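Local coordinates for putative LacI-family transcriptional regulator (Bacteroides fragilis, PDB 3GBV), which probably regulates transcription as a LacI-family DNA-binding protein, its periplasmic-binding-protein-like domain probably sensing a small effector, at residues 231-236 against 247-252; 21-26 against 252-257. All coordinates share one frame; numbering follows the deposited sequence.

Contact 1. Residues 231-236 against 247-252. With EDO (1,2-ethanediol), chain D.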
ATOM      1  N   TYR A 231       6.311  12.442  -2.414  1.00 27.21           N
ATOM      2  CA  TYR A 231       5.773  11.854  -1.204  1.00 24.62           C
ATOM      3  C   TYR A 231       4.399  12.391  -0.815  1.00 25.65           C
ATOM      4  O   TYR A 231       4.070  13.556  -1.059  1.00 24.42           O
ATOM      5  CB  TYR A 231       6.741  12.091  -0.042  1.00 24.19           C
ATOM      6  CG  TYR A 231       7.868  11.088   0.050  1.00 23.16           C
ATOM      7  CD1 TYR A 231       7.855  10.078   1.014  1.00 22.51           C
ATOM      8  CD2 TYR A 231       8.960  11.163  -0.803  1.00 19.02           C
ATOM      9  CE1 TYR A 231       8.917   9.175   1.123  1.00 18.78           C
ATOM     10  CE2 TYR A 231      10.015  10.276  -0.701  1.00 20.21           C
ATOM     11  CZ  TYR A 231       9.998   9.286   0.262  1.00 20.89           C
ATOM     12  OH  TYR A 231      11.089   8.436   0.363  1.00 21.80           O
ATOM     13  N   ASP A 232       3.601  11.508  -0.225  1.00 25.21           N
ATOM     14  CA  ASP A 232       2.291  11.841   0.295  1.00 25.28           C
ATOM     15  C   ASP A 232       1.171  12.165  -0.669  1.00 26.72           C
ATOM     16  O   ASP A 232       1.373  12.720  -1.756  1.00 27.07           O
ATOM     17  CB  ASP A 232       2.462  12.944   1.334  1.00 27.49           C
ATOM     18  CG  ASP A 232       3.508  12.577   2.376  1.00 27.13           C
ATOM     19  OD1 ASP A 232       3.390  11.498   2.999  1.00 27.08           O
ATOM     20  OD2 ASP A 232       4.454  13.357   2.564  1.00 28.82           O
ATOM     21  N   LEU A 233      -0.026  11.793  -0.238  1.00 25.81           N
ATOM     22  CA  LEU A 233      -1.229  11.953  -1.022  1.00 25.29           C
ATOM     23  C   LEU A 233      -1.981  13.267  -0.896  1.00 25.34           C
ATOM     24  O   LEU A 233      -3.196  13.266  -0.756  1.00 23.87           O
ATOM     25  CB  LEU A 233      -2.161  10.778  -0.718  1.00 25.99           C
ATOM     26  CG  LEU A 233      -1.917   9.462  -1.482  1.00 28.22           C
ATOM     27  CD1 LEU A 233      -0.481   9.344  -1.921  1.00 26.10           C
ATOM     28  CD2 LEU A 233      -2.299   8.289  -0.617  1.00 28.22           C
ATOM     29  N   LEU A 234      -1.272  14.392  -0.932  1.00 25.93           N
ATOM     30  CA  LEU A 234      -1.956  15.681  -0.895  1.00 26.77           C
ATOM     31  C   LEU A 234      -2.772  15.704  -2.184  1.00 27.68           C
ATOM     32  O   LEU A 234      -2.385  15.085  -3.178  1.00 26.44           O
ATOM     33  CB  LEU A 234      -0.960  16.837  -0.925  1.00 27.64           C
ATOM     34  CG  LEU A 234      -0.367  17.332   0.391  1.00 29.97           C
ATOM     35  CD1 LEU A 234       0.458  16.224   1.024  1.00 29.23           C
ATOM     36  CD2 LEU A 234       0.488  18.570   0.121  1.00 27.94           C
ATOM     37  N   GLU A 235      -3.885  16.423  -2.183  1.00 28.17           N
ATOM     38  CA  GLU A 235      -4.732  16.475  -3.364  1.00 30.21           C
ATOM     39  C   GLU A 235      -3.992  17.007  -4.593  1.00 28.14           C
ATOM     40  O   GLU A 235      -4.180  16.511  -5.697  1.00 29.13           O
ATOM     41  CB  GLU A 235      -5.972  17.326  -3.094  1.00 33.95           C
ATOM     42  CG  GLU A 235      -7.151  16.910  -3.946  1.00 42.55           C
ATOM     43  CD  GLU A 235      -8.342  17.837  -3.820  1.00 47.63           C
ATOM     44  OE1 GLU A 235      -8.746  18.147  -2.675  1.00 50.67           O
ATOM     45  OE2 GLU A 235      -8.878  18.246  -4.875  1.00 49.86           O
ATOM     46  N   ARG A 236      -3.143  18.009  -4.408  1.00 25.63           N
ATOM     47  CA  ARG A 236      -2.417  18.549  -5.539  1.00 26.07           C
ATOM     48  C   ARG A 236      -1.374  17.560  -6.033  1.00 24.67           C
ATOM     49  O   ARG A 236      -1.032  17.537  -7.217  1.00 21.75           O
ATOM     50  CB  ARG A 236      -1.788  19.893  -5.175  1.00 27.83           C
ATOM     51  CG  ARG A 236      -2.840  20.949  -4.824  1.00 33.37           C
ATOM     52  CD  ARG A 236      -2.415  22.321  -5.305  1.00 37.78           C
ATOM     53  NE  ARG A 236      -1.944  23.166  -4.223  1.00 37.44           N
ATOM     54  CZ  ARG A 236      -1.252  24.284  -4.402  1.00 37.59           C
ATOM     55  NH1 ARG A 236      -0.943  24.699  -5.626  1.00 34.03           N
ATOM     56  NH2 ARG A 236      -0.867  24.983  -3.347  1.00 37.88           N
ATOM     57  N   SER A 247       5.259  10.509 -11.441  1.00 25.17           N
ATOM     58  CA  SER A 247       5.152   9.095 -11.820  1.00 28.24           C
ATOM     59  C   SER A 247       4.792   8.193 -10.649  1.00 26.84           C
ATOM     60  O   SER A 247       4.030   7.243 -10.798  1.00 25.25           O
ATOM     61  CB  SER A 247       6.467   8.597 -12.428  1.00 28.75           C
ATOM     62  OG  SER A 247       6.826   9.363 -13.560  1.00 35.46           O
ATOM     63  N   PHE A 248       5.365   8.485  -9.491  1.00 24.89           N
ATOM     64  CA  PHE A 248       5.092   7.706  -8.301  1.00 24.73           C
ATOM     65  C   PHE A 248       4.961   8.646  -7.108  1.00 24.04           C
ATOM     66  O   PHE A 248       5.586   9.713  -7.062  1.00 20.49           O
ATOM     67  CB  PHE A 248       6.235   6.723  -7.996  1.00 23.50           C
ATOM     68  CG  PHE A 248       6.500   5.708  -9.081  1.00 24.92           C
ATOM     69  CD1 PHE A 248       5.501   4.839  -9.510  1.00 23.01           C
ATOM     70  CD2 PHE A 248       7.773   5.591  -9.641  1.00 22.12           C
ATOM     71  CE1 PHE A 248       5.767   3.872 -10.477  1.00 25.68           C
ATOM     72  CE2 PHE A 248       8.045   4.624 -10.612  1.00 25.71           C
ATOM     73  CZ  PHE A 248       7.042   3.760 -11.032  1.00 24.24           C
ATOM     74  N   LEU A 249       4.130   8.236  -6.157  1.00 22.19           N
ATOM     75  CA  LEU A 249       3.960   8.958  -4.908  1.00 23.16           C
ATOM     76  C   LEU A 249       4.136   7.892  -3.826  1.00 22.44           C
ATOM     77  O   LEU A 249       3.631   6.775  -3.952  1.00 20.71           O
ATOM     78  CB  LEU A 249       2.569   9.598  -4.792  1.00 21.86           C
ATOM     79  CG  LEU A 249       2.292  10.829  -5.667  1.00 23.57           C
ATOM     80  CD1 LEU A 249       0.837  11.269  -5.497  1.00 22.07           C
ATOM     81  CD2 LEU A 249       3.248  11.958  -5.289  1.00 21.11           C
ATOM     82  N   ILE A 250       4.877   8.232  -2.781  1.00 21.47           N
ATOM     83  CA  ILE A 250       5.094   7.312  -1.680  1.00 22.23           C
ATOM     84  C   ILE A 250       4.256   7.807  -0.518  1.00 22.39           C
ATOM     85  O   ILE A 250       4.361   8.962  -0.118  1.00 22.76           O
ATOM     86  CB  ILE A 250       6.576   7.264  -1.292  1.00 22.67           C
ATOM     87  CG1 ILE A 250       7.382   6.692  -2.475  1.00 22.22           C
ATOM     88  CG2 ILE A 250       6.752   6.446  -0.019  1.00 19.73           C
ATOM     89  CD1 ILE A 250       8.898   6.806  -2.336  1.00 23.18           C
ATOM     90  N   ALA A 251       3.398   6.938   0.006  1.00 22.47           N
ATOM     91  CA  ALA A 251       2.529   7.309   1.115  1.00 21.56           C
ATOM     92  C   ALA A 251       2.987   6.672   2.418  1.00 22.44           C
ATOM     93  O   ALA A 251       3.717   5.680   2.414  1.00 19.53           O
ATOM     94  CB  ALA A 251       1.097   6.902   0.805  1.00 20.24           C
ATOM     95  N   GLN A 252       2.545   7.234   3.537  1.00 24.05           N
ATOM     96  CA  GLN A 252       2.934   6.712   4.847  1.00 25.65           C
ATOM     97  C   GLN A 252       1.762   6.628   5.831  1.00 24.67           C
ATOM     98  O   GLN A 252       1.965   6.463   7.035  1.00 24.19           O
ATOM     99  CB  GLN A 252       4.031   7.593   5.436  1.00 26.34           C
ATOM    100  CG  GLN A 252       3.589   9.029   5.589  1.00 27.54           C
ATOM    101  CD  GLN A 252       4.683   9.917   6.105  1.00 28.62           C
ATOM    102  OE1 GLN A 252       4.938  10.969   5.543  1.00 29.19           O
ATOM    103  NE2 GLN A 252       5.332   9.506   7.184  1.00 27.27           N
TER
HETATM  104  C1  EDO D 363       6.797  12.963   4.708  1.00 45.86           C
HETATM  105  O1  EDO D 363       7.012  13.784   3.560  1.00 46.12           O
HETATM  106  C2  EDO D 363       6.822  13.805   5.983  1.00 42.65           C
HETATM  107  O2  EDO D 363       5.644  14.600   6.064  1.00 46.30           O
HETATM  108  O   HOH W   1       1.479   9.822   3.014  1.00 29.57           O
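Ile250 packs over one face of the Tyr231 ring where strands 227-231 and 246-251 run parallel, the two strands of a beta-alpha-beta unit whose crossover is helix 235-243. CB of Ile250 sits 4.0 Å from the Tyr231 ring centroid, a CH-pi contact over the face but toward the rim. The two side chains extend alongside each other: CG2 of Ile250 reaches CE1 of Tyr231 at 3.7 Å, while CD1 lies against CZ and the hydroxyl on that face. The hydroxyl hydrogen-bonds to Ser120 on helix 117-131, fixing the outer end of the ring.

Just past the strand, the backbone N of Asp232 donates to the Ile250 carbonyl in a nearly straight bond, 2.7 Å from N to O at 174°. From here the chain leaves the sheet, and Leu233 folds back across the other side, its CD2 3.9 Å from CB of Ala251. The Asp232 side chain starts away from the strand, but its carboxylate comes back beside the strand's end. A water donates to its OD1 and accepts from Gln252 N at 2.8 Å, and a 1,2-ethanediol, probably from the crystallisation liquor, donates through O1 to Asp232 OD2 at 2.8 Å.

Contact 2. Residues 21-26 against 252-257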
ATOM      1  N   GLY A  21      -5.410  20.975   3.708  1.00 36.89           N
ATOM      2  CA  GLY A  21      -5.084  20.253   2.488  1.00 33.89           C
ATOM      3  C   GLY A  21      -3.614  19.854   2.441  1.00 33.37           C
ATOM      4  O   GLY A  21      -3.203  19.049   1.601  1.00 31.35           O
ATOM      5  N   GLU A  22      -2.806  20.423   3.330  1.00 31.96           N
ATOM      6  CA  GLU A  22      -1.392  20.071   3.357  1.00 32.61           C
ATOM      7  C   GLU A  22      -1.260  18.757   4.122  1.00 30.55           C
ATOM      8  O   GLU A  22      -2.255  18.220   4.607  1.00 29.12           O
ATOM      9  CB  GLU A  22      -0.552  21.185   3.998  1.00 33.53           C
ATOM     10  CG  GLU A  22      -0.389  22.398   3.080  1.00 39.39           C
ATOM     11  CD  GLU A  22       0.577  23.448   3.614  1.00 42.63           C
ATOM     12  OE1 GLU A  22       0.338  23.985   4.719  1.00 44.53           O
ATOM     13  OE2 GLU A  22       1.573  23.747   2.921  1.00 45.02           O
ATOM     14  N   TYR A  23      -0.042  18.243   4.226  1.00 27.91           N
ATOM     15  CA  TYR A  23       0.180  16.971   4.889  1.00 27.88           C
ATOM     16  C   TYR A  23      -0.497  16.747   6.239  1.00 26.60           C
ATOM     17  O   TYR A  23      -1.130  15.723   6.453  1.00 24.71           O
ATOM     18  CB  TYR A  23       1.674  16.708   5.062  1.00 24.99           C
ATOM     19  CG  TYR A  23       1.933  15.368   5.707  1.00 24.42           C
ATOM     20  CD1 TYR A  23       1.803  14.186   4.976  1.00 24.84           C
ATOM     21  CD2 TYR A  23       2.240  15.275   7.065  1.00 23.35           C
ATOM     22  CE1 TYR A  23       1.965  12.942   5.585  1.00 25.05           C
ATOM     23  CE2 TYR A  23       2.404  14.041   7.684  1.00 25.50           C
ATOM     24  CZ  TYR A  23       2.265  12.879   6.942  1.00 26.25           C
ATOM     25  OH  TYR A  23       2.408  11.667   7.567  1.00 22.79           O
ATOM     26  N   TRP A  24      -0.367  17.708   7.139  1.00 27.92           N
ATOM     27  CA  TRP A  24      -0.908  17.568   8.483  1.00 28.77           C
ATOM     28  C   TRP A  24      -2.419  17.475   8.635  1.00 29.72           C
ATOM     29  O   TRP A  24      -2.917  16.993   9.662  1.00 27.38           O
ATOM     30  CB  TRP A  24      -0.342  18.683   9.363  1.00 28.42           C
ATOM     31  CG  TRP A  24       1.148  18.750   9.248  1.00 28.75           C
ATOM     32  CD1 TRP A  24       1.882  19.658   8.528  1.00 28.78           C
ATOM     33  CD2 TRP A  24       2.082  17.811   9.775  1.00 27.31           C
ATOM     34  NE1 TRP A  24       3.220  19.332   8.574  1.00 28.38           N
ATOM     35  CE2 TRP A  24       3.372  18.194   9.338  1.00 28.94           C
ATOM     36  CE3 TRP A  24       1.963  16.665  10.577  1.00 28.75           C
ATOM     37  CZ2 TRP A  24       4.527  17.487   9.670  1.00 25.87           C
ATOM     38  CZ3 TRP A  24       3.110  15.955  10.911  1.00 27.52           C
ATOM     39  CH2 TRP A  24       4.377  16.372  10.456  1.00 27.42           C
ATOM     40  N   THR A  25      -3.156  17.921   7.626  1.00 28.96           N
ATOM     41  CA  THR A  25      -4.610  17.846   7.704  1.00 30.66           C
ATOM     42  C   THR A  25      -5.078  16.393   7.921  1.00 30.10           C
ATOM     43  O   THR A  25      -6.037  16.136   8.644  1.00 28.81           O
ATOM     44  CB  THR A  25      -5.241  18.424   6.430  1.00 29.83           C
ATOM     45  OG1 THR A  25      -4.910  19.816   6.341  1.00 31.51           O
ATOM     46  CG2 THR A  25      -6.748  18.274   6.456  1.00 30.28           C
ATOM     47  N   ASP A  26      -4.385  15.444   7.305  1.00 30.44           N
ATOM     48  CA  ASP A  26      -4.746  14.042   7.452  1.00 29.87           C
ATOM     49  C   ASP A  26      -4.390  13.501   8.842  1.00 29.44           C
ATOM     50  O   ASP A  26      -5.160  12.747   9.442  1.00 26.78           O
ATOM     51  CB  ASP A  26      -4.075  13.214   6.365  1.00 31.11           C
ATOM     52  CG  ASP A  26      -4.734  13.399   5.012  1.00 35.17           C
ATOM     53  OD1 ASP A  26      -5.979  13.306   4.950  1.00 34.68           O
ATOM     54  OD2 ASP A  26      -4.012  13.629   4.012  1.00 37.00           O
ATOM     55  N   GLN A 252       2.545   7.234   3.537  1.00 24.05           N
ATOM     56  CA  GLN A 252       2.934   6.712   4.847  1.00 25.65           C
ATOM     57  C   GLN A 252       1.762   6.628   5.831  1.00 24.67           C
ATOM     58  O   GLN A 252       1.965   6.463   7.035  1.00 24.19           O
ATOM     59  CB  GLN A 252       4.031   7.593   5.436  1.00 26.34           C
ATOM     60  CG  GLN A 252       3.589   9.029   5.589  1.00 27.54           C
ATOM     61  CD  GLN A 252       4.683   9.917   6.105  1.00 28.62           C
ATOM     62  OE1 GLN A 252       4.938  10.969   5.543  1.00 29.19           O
ATOM     63  NE2 GLN A 252       5.332   9.506   7.184  1.00 27.27           N
ATOM     64  N   GLN A 253       0.544   6.735   5.312  1.00 25.47           N
ATOM     65  CA  GLN A 253      -0.660   6.678   6.134  1.00 27.83           C
ATOM     66  C   GLN A 253      -0.656   7.664   7.309  1.00 27.67           C
ATOM     67  O   GLN A 253      -0.548   7.268   8.477  1.00 25.80           O
ATOM     68  CB  GLN A 253      -0.868   5.252   6.649  1.00 32.76           C
ATOM     69  CG  GLN A 253      -1.278   4.271   5.563  1.00 36.61           C
ATOM     70  CD  GLN A 253      -1.289   2.844   6.045  1.00 41.25           C
ATOM     71  OE1 GLN A 253      -1.814   2.536   7.117  1.00 43.82           O
ATOM     72  NE2 GLN A 253      -0.720   1.955   5.248  1.00 44.74           N
ATOM     73  N   PRO A 254      -0.762   8.969   7.005  1.00 27.06           N
ATOM     74  CA  PRO A 254      -0.776  10.006   8.045  1.00 26.52           C
ATOM     75  C   PRO A 254      -1.986   9.872   8.968  1.00 27.87           C
ATOM     76  O   PRO A 254      -1.879  10.110  10.178  1.00 27.34           O
ATOM     77  CB  PRO A 254      -0.789  11.305   7.242  1.00 26.94           C
ATOM     78  CG  PRO A 254      -1.433  10.902   5.924  1.00 26.31           C
ATOM     79  CD  PRO A 254      -0.803   9.566   5.656  1.00 25.39           C
ATOM     80  N   GLU A 255      -3.132   9.485   8.406  1.00 27.66           N
ATOM     81  CA  GLU A 255      -4.345   9.319   9.216  1.00 30.21           C
ATOM     82  C   GLU A 255      -4.071   8.362  10.380  1.00 28.27           C
ATOM     83  O   GLU A 255      -4.352   8.679  11.534  1.00 26.73           O
ATOM     84  CB  GLU A 255      -5.511   8.758   8.378  1.00 32.58           C
ATOM     85  CG  GLU A 255      -5.844   9.521   7.092  1.00 38.60           C
ATOM     86  CD  GLU A 255      -4.908   9.189   5.916  1.00 43.02           C
ATOM     87  OE1 GLU A 255      -4.036   8.298   6.058  1.00 42.45           O
ATOM     88  OE2 GLU A 255      -5.055   9.823   4.843  1.00 43.95           O
ATOM     89  N   LEU A 256      -3.519   7.190  10.061  1.00 28.20           N
ATOM     90  CA  LEU A 256      -3.206   6.172  11.061  1.00 29.87           C
ATOM     91  C   LEU A 256      -2.133   6.623  12.055  1.00 30.43           C
ATOM     92  O   LEU A 256      -2.162   6.229  13.226  1.00 30.65           O
ATOM     93  CB  LEU A 256      -2.752   4.879  10.377  1.00 30.08           C
ATOM     94  CG  LEU A 256      -2.536   3.636  11.253  1.00 32.15           C
ATOM     95  CD1 LEU A 256      -3.815   3.309  12.020  1.00 28.41           C
ATOM     96  CD2 LEU A 256      -2.132   2.460  10.365  1.00 30.58           C
ATOM     97  N   GLN A 257      -1.187   7.445  11.608  1.00 28.42           N
ATOM     98  CA  GLN A 257      -0.152   7.915  12.519  1.00 27.47           C
ATOM     99  C   GLN A 257      -0.768   8.786  13.609  1.00 27.24           C
ATOM    100  O   GLN A 257      -0.371   8.714  14.771  1.00 25.73           O
ATOM    101  CB  GLN A 257       0.920   8.704  11.769  1.00 25.91           C
ATOM    102  CG  GLN A 257       1.849   7.834  10.944  1.00 27.47           C
ATOM    103  CD  GLN A 257       2.950   8.622  10.266  1.00 24.83           C
ATOM    104  OE1 GLN A 257       3.561   9.496  10.868  1.00 24.99           O
ATOM    105  NE2 GLN A 257       3.219   8.300   9.012  1.00 23.40           N
TER
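The first turns of helices 23-37 and 254-270 meet with their backbones closest at Asp26 and Glu255, where the CA atoms are 5.1 Å apart and Glu255 CA points its hydrogen at the Asp26 carbonyl O, 3.5 Å away.

Tyr23 carries the largest share. Its CG stands anti to the backbone N (chi1 -178°), which sends the ring out past its own helix toward the start of the other. There the phenol end comes down on Pro254, with CZ 3.4 Å and OH 3.2 Å from Pro254 CB. The Gln252 chain passes roughly perpendicular to the phenol, its amide plane turned 40° from the ring, and CD is 3.2 Å from Tyr23 OH.

In the two-domain fold of periplasmic binding proteins, helix 23-37 follows strand 9-16 of the parallel sheet in one domain. Strand 246-251 belongs to the sheet of the other domain, but after it the chain crosses over: helix 254-270 leads on to strand 278-280, which lies in the same sheet as strand 9-16. Its start against the start of helix 23-37, 226 residues away in sequence, therefore sits where the chain passes between the two domains. Gln253 is at the N-cap of this second helix, and Pro254 opens its first turn.

The neighbouring ring carbon, Pro254 CG, packs on Asp26 CB at 3.5 Å. Beyond it the Asp26 and Glu255 carboxylates extend alongside each other, their planes 47° apart. Asp26 OD1 and Glu255 OE2 are 3.6 Å apart, a closeness of like charges that is probably unfavourable and may raise the pKa of one of them.

How the contacts relate
Contact 2 closes a long loop of the chain, and contact 1 is nested inside it: residues 21-26 come first, then 231-236, then 247-252 and 252-257. Their centres lie 11 Å apart. Gln252 belongs to both, at the join between strand 246-251 and helix 254-270. They also touch directly, for Asp232 OD1 lies 3.3 Å from Tyr23 CE1 and Leu234 packs against the backbone of residues 21-23. Contact 1 lies within the sheet of one domain, while contact 2 lies where the chain, having left strand 246-251, crosses towards the other sheet, which holds strands 9-16 and 278-280. Both lie near the cleft between the domains, where LacI-family relatives bind effectors; the 1,2-ethanediol at Asp232 is consistent with a pocket there.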